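Local atomic coordinates of putative ABC-transporter ATP-binding protein (Alicyclobacillus acidocaldarius, PDB entry 1Z47), a protein that probably binds and hydrolyses ATP as the nucleotide-binding subunit of an ABC-type importer thought to carry sulfate. Residues B[14-22]-B[32-41]. Residues are numbered along the deposited sequence; the frame is centred on the assembly and turned at random.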
loop_
_atom_site.group_PDB
_atom_site.type_symbol
_atom_site.label_atom_id
_atom_site.label_comp_id
_atom_site.label_asym_id
_atom_site.label_seq_id
_atom_site.Cartn_x
_atom_site.Cartn_y
_atom_site.Cartn_z
ATOM N N THR B 14 11.088 25.181 -10.957
ATOM C CA THR B 14 10.050 26.048 -11.582
ATOM C C THR B 14 9.089 26.531 -10.500
ATOM O O THR B 14 8.220 27.347 -10.771
ATOM C CB THR B 14 9.222 25.267 -12.643
ATOM O OG1 THR B 14 9.949 24.103 -13.059
ATOM C CG2 THR B 14 8.939 26.145 -13.865
ATOM N N ILE B 15 9.234 26.020 -9.276
ATOM C CA ILE B 15 8.335 26.419 -8.192
ATOM C C ILE B 15 9.082 26.827 -6.927
ATOM O O ILE B 15 10.084 26.210 -6.557
ATOM C CB ILE B 15 7.354 25.273 -7.801
ATOM C CG1 ILE B 15 6.705 24.671 -9.054
ATOM C CG2 ILE B 15 6.268 25.826 -6.888
ATOM C CD1 ILE B 15 5.702 23.556 -8.752
ATOM N N GLU B 16 8.593 27.866 -6.258
ATOM C CA GLU B 16 9.245 28.301 -5.029
ATOM C C GLU B 16 8.295 28.928 -4.037
ATOM O O GLU B 16 7.414 29.723 -4.387
ATOM C CB GLU B 16 10.401 29.276 -5.324
ATOM C CG GLU B 16 11.144 29.729 -4.051
ATOM C CD GLU B 16 12.444 30.491 -4.331
ATOM O OE1 GLU B 16 13.116 30.886 -3.348
ATOM O OE2 GLU B 16 12.799 30.694 -5.516
ATOM N N PHE B 17 8.447 28.530 -2.782
ATOM C CA PHE B 17 7.632 29.102 -1.726
ATOM C C PHE B 17 8.570 29.995 -0.914
ATOM O O PHE B 17 9.685 29.597 -0.593
ATOM C CB PHE B 17 7.036 28.007 -0.817
ATOM C CG PHE B 17 5.692 27.492 -1.279
ATOM C CD1 PHE B 17 4.738 27.076 -0.348
ATOM C CD2 PHE B 17 5.386 27.408 -2.636
ATOM C CE1 PHE B 17 3.496 26.584 -0.762
ATOM C CE2 PHE B 17 4.148 26.919 -3.060
ATOM C CZ PHE B 17 3.202 26.506 -2.123
ATOM N N VAL B 18 8.111 31.196 -0.597
ATOM C CA VAL B 18 8.911 32.138 0.184
ATOM C C VAL B 18 8.157 32.474 1.460
ATOM O O VAL B 18 7.185 33.236 1.435
ATOM C CB VAL B 18 9.177 33.443 -0.608
ATOM C CG1 VAL B 18 9.988 34.427 0.253
ATOM C CG2 VAL B 18 9.926 33.120 -1.884
ATOM N N GLY B 19 8.599 31.878 2.566
ATOM C CA GLY B 19 7.969 32.123 3.851
ATOM C C GLY B 19 6.458 32.070 3.773
ATOM O O GLY B 19 5.767 32.945 4.294
ATOM N N VAL B 20 5.945 31.032 3.116
ATOM C CA VAL B 20 4.513 30.867 2.950
ATOM C C VAL B 20 3.879 30.379 4.238
ATOM O O VAL B 20 4.345 29.423 4.867
ATOM C CB VAL B 20 4.204 29.883 1.811
ATOM C CG1 VAL B 20 2.705 29.680 1.702
ATOM C CG2 VAL B 20 4.788 30.417 0.493
ATOM N N GLU B 21 2.802 31.048 4.612
ATOM C CA GLU B 21 2.083 30.740 5.827
ATOM C C GLU B 21 0.587 30.795 5.562
ATOM O O GLU B 21 0.093 31.738 4.952
ATOM C CB GLU B 21 2.478 31.757 6.898
ATOM C CG GLU B 21 1.746 31.641 8.205
ATOM C CD GLU B 21 2.125 32.764 9.161
ATOM O OE1 GLU B 21 3.326 32.863 9.519
ATOM O OE2 GLU B 21 1.220 33.549 9.536
ATOM N N LYS B 22 -0.119 29.769 6.031
ATOM C CA LYS B 22 -1.566 29.643 5.882
ATOM C C LYS B 22 -1.953 28.755 7.055
ATOM O O LYS B 22 -1.799 27.542 7.003
ATOM C CB LYS B 22 -1.892 28.945 4.569
ATOM C CG LYS B 22 -3.004 29.577 3.771
ATOM C CD LYS B 22 -4.369 29.343 4.375
ATOM C CE LYS B 22 -5.427 29.674 3.333
ATOM N NZ LYS B 22 -6.813 29.531 3.827
ATOM N N ARG B 32 3.043 26.201 8.155
ATOM C CA ARG B 32 3.694 27.105 9.093
ATOM C C ARG B 32 5.041 27.737 8.739
ATOM O O ARG B 32 6.059 27.432 9.363
ATOM C CB ARG B 32 3.772 26.378 10.446
ATOM C CG ARG B 32 2.417 25.848 10.909
ATOM C CD ARG B 32 2.490 25.063 12.229
ATOM N NE ARG B 32 1.213 24.423 12.568
ATOM C CZ ARG B 32 0.164 25.042 13.103
ATOM N NH1 ARG B 32 0.209 26.345 13.382
ATOM N NH2 ARG B 32 -0.946 24.360 13.350
ATOM N N GLY B 33 5.033 28.640 7.753
ATOM C CA GLY B 33 6.256 29.318 7.353
ATOM C C GLY B 33 7.165 28.414 6.564
ATOM O O GLY B 33 8.245 28.030 7.026
ATOM N N VAL B 34 6.741 28.085 5.350
ATOM C CA VAL B 34 7.509 27.171 4.525
ATOM C C VAL B 34 8.217 27.792 3.327
ATOM O O VAL B 34 7.685 28.687 2.680
ATOM C CB VAL B 34 6.580 26.020 4.055
ATOM C CG1 VAL B 34 7.291 25.120 3.043
ATOM C CG2 VAL B 34 6.128 25.220 5.282
ATOM N N SER B 35 9.421 27.299 3.047
ATOM C CA SER B 35 10.207 27.758 1.908
ATOM C C SER B 35 10.945 26.584 1.271
ATOM O O SER B 35 11.557 25.776 1.962
ATOM C CB SER B 35 11.228 28.816 2.340
ATOM O OG SER B 35 10.569 29.960 2.850
ATOM N N PHE B 36 10.876 26.478 -0.051
ATOM C CA PHE B 36 11.562 25.409 -0.757
ATOM C C PHE B 36 11.654 25.792 -2.214
ATOM O O PHE B 36 10.944 26.676 -2.684
ATOM C CB PHE B 36 10.811 24.066 -0.618
ATOM C CG PHE B 36 9.370 24.112 -1.071
ATOM C CD1 PHE B 36 9.049 24.137 -2.426
ATOM C CD2 PHE B 36 8.334 24.156 -0.138
ATOM C CE1 PHE B 36 7.714 24.205 -2.848
ATOM C CE2 PHE B 36 6.995 24.224 -0.546
ATOM C CZ PHE B 36 6.685 24.249 -1.907
ATOM N N GLN B 37 12.533 25.116 -2.930
ATOM C CA GLN B 37 12.693 25.384 -4.344
ATOM C C GLN B 37 12.653 24.067 -5.091
ATOM O O GLN B 37 13.477 23.181 -4.841
ATOM C CB GLN B 37 14.033 26.061 -4.616
ATOM C CG GLN B 37 14.346 27.256 -3.732
ATOM C CD GLN B 37 15.576 28.003 -4.216
ATOM O OE1 GLN B 37 15.514 28.759 -5.188
ATOM N NE2 GLN B 37 16.706 27.779 -3.555
ATOM N N ILE B 38 11.697 23.939 -6.006
ATOM C CA ILE B 38 11.582 22.730 -6.815
ATOM C C ILE B 38 12.212 23.014 -8.185
ATOM O O ILE B 38 11.925 24.040 -8.809
ATOM C CB ILE B 38 10.097 22.316 -6.971
ATOM C CG1 ILE B 38 9.573 21.791 -5.622
ATOM C CG2 ILE B 38 9.954 21.247 -8.036
ATOM C CD1 ILE B 38 8.081 21.466 -5.615
ATOM N N ARG B 39 13.075 22.106 -8.636
ATOM C CA ARG B 39 13.766 22.248 -9.919
ATOM C C ARG B 39 12.883 21.979 -11.151
ATOM O O ARG B 39 11.877 21.254 -11.088
ATOM C CB ARG B 39 14.978 21.311 -9.955
ATOM C CG ARG B 39 15.840 21.353 -8.689
ATOM C CD ARG B 39 17.065 20.450 -8.805
ATOM N NE ARG B 39 18.142 21.083 -9.569
ATOM C CZ ARG B 39 19.259 20.471 -9.954
ATOM N NH1 ARG B 39 20.173 21.138 -10.643
ATOM N NH2 ARG B 39 19.462 19.190 -9.661
ATOM N N GLU B 40 13.269 22.568 -12.281
ATOM C CA GLU B 40 12.517 22.377 -13.517
ATOM C C GLU B 40 12.581 20.917 -13.983
ATOM O O GLU B 40 13.651 20.281 -13.976
ATOM C CB GLU B 40 13.049 23.326 -14.613
ATOM C CG GLU B 40 12.779 24.815 -14.319
ATOM C CD GLU B 40 13.282 25.772 -15.410
ATOM O OE1 GLU B 40 12.748 25.751 -16.546
ATOM O OE2 GLU B 40 14.214 26.559 -15.125
ATOM N N GLY B 41 11.418 20.382 -14.367
ATOM C CA GLY B 41 11.353 19.011 -14.844
ATOM C C GLY B 41 11.451 17.983 -13.734
ATOM O O GLY B 41 11.597 16.784 -13.976
#
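Three bulges interrupt the antiparallel pairing of 14-22 with 32-41, and in the first, a classic bulge, Thr14 and Ile15 both face Ile38. Ile38 O takes a bond from Thr14 N at 2.6 Å and a weak one from Ile15 N. Ile38 N returns a nearly straight bond to Ile15 O, 2.8 Å long. At the other end two G1 bulges meet. Gly19 and Val20 face Val34, and Gly33 and Val34 face Val20. Both glycines have positive phi. The chain turns a corner at Val18 and Gly19, and again at Gly33. Ser35 OG, held beside its own backbone N (chi1 -63°), accepts a hydrogen bond from Gly19 N at 2.8 Å.

Between the bulges, Phe17 and Phe36 stack offset, with ring centroids 4.6 Å apart and planes at 25°. CZ of Phe36 lies over one face of the Phe17 ring, 3.4 Å from Phe17 CG. In return, Phe17 CB sits over a face of Phe36 as a CH-pi contact. Phe36 CG stands between its backbone N and carbonyl carbon (chi1 56°), and the ring end swings toward Phe17.

The pair belongs to the antiparallel beta subdomain of the ABC ATPase. Strand 69-74 borders 15-22 on its other edge. Ile15, Phe17, Val20, Val34, Phe36 and Ile38 share the inner face. Phe17 packs on Ile57, Leu60 and Ile61 of helix 54-62, which starts at the end of the probable Walker A motif. Ile15 and Ile38 meet through their CB atoms, 4.1 Å apart, and both touch Val200.

Glu16 and Gln37 run side by side on the opposite face. Thr14 OG1 lies against Glu40 CG at 3.2 Å and hydrogen-bonds Thr198 OG1.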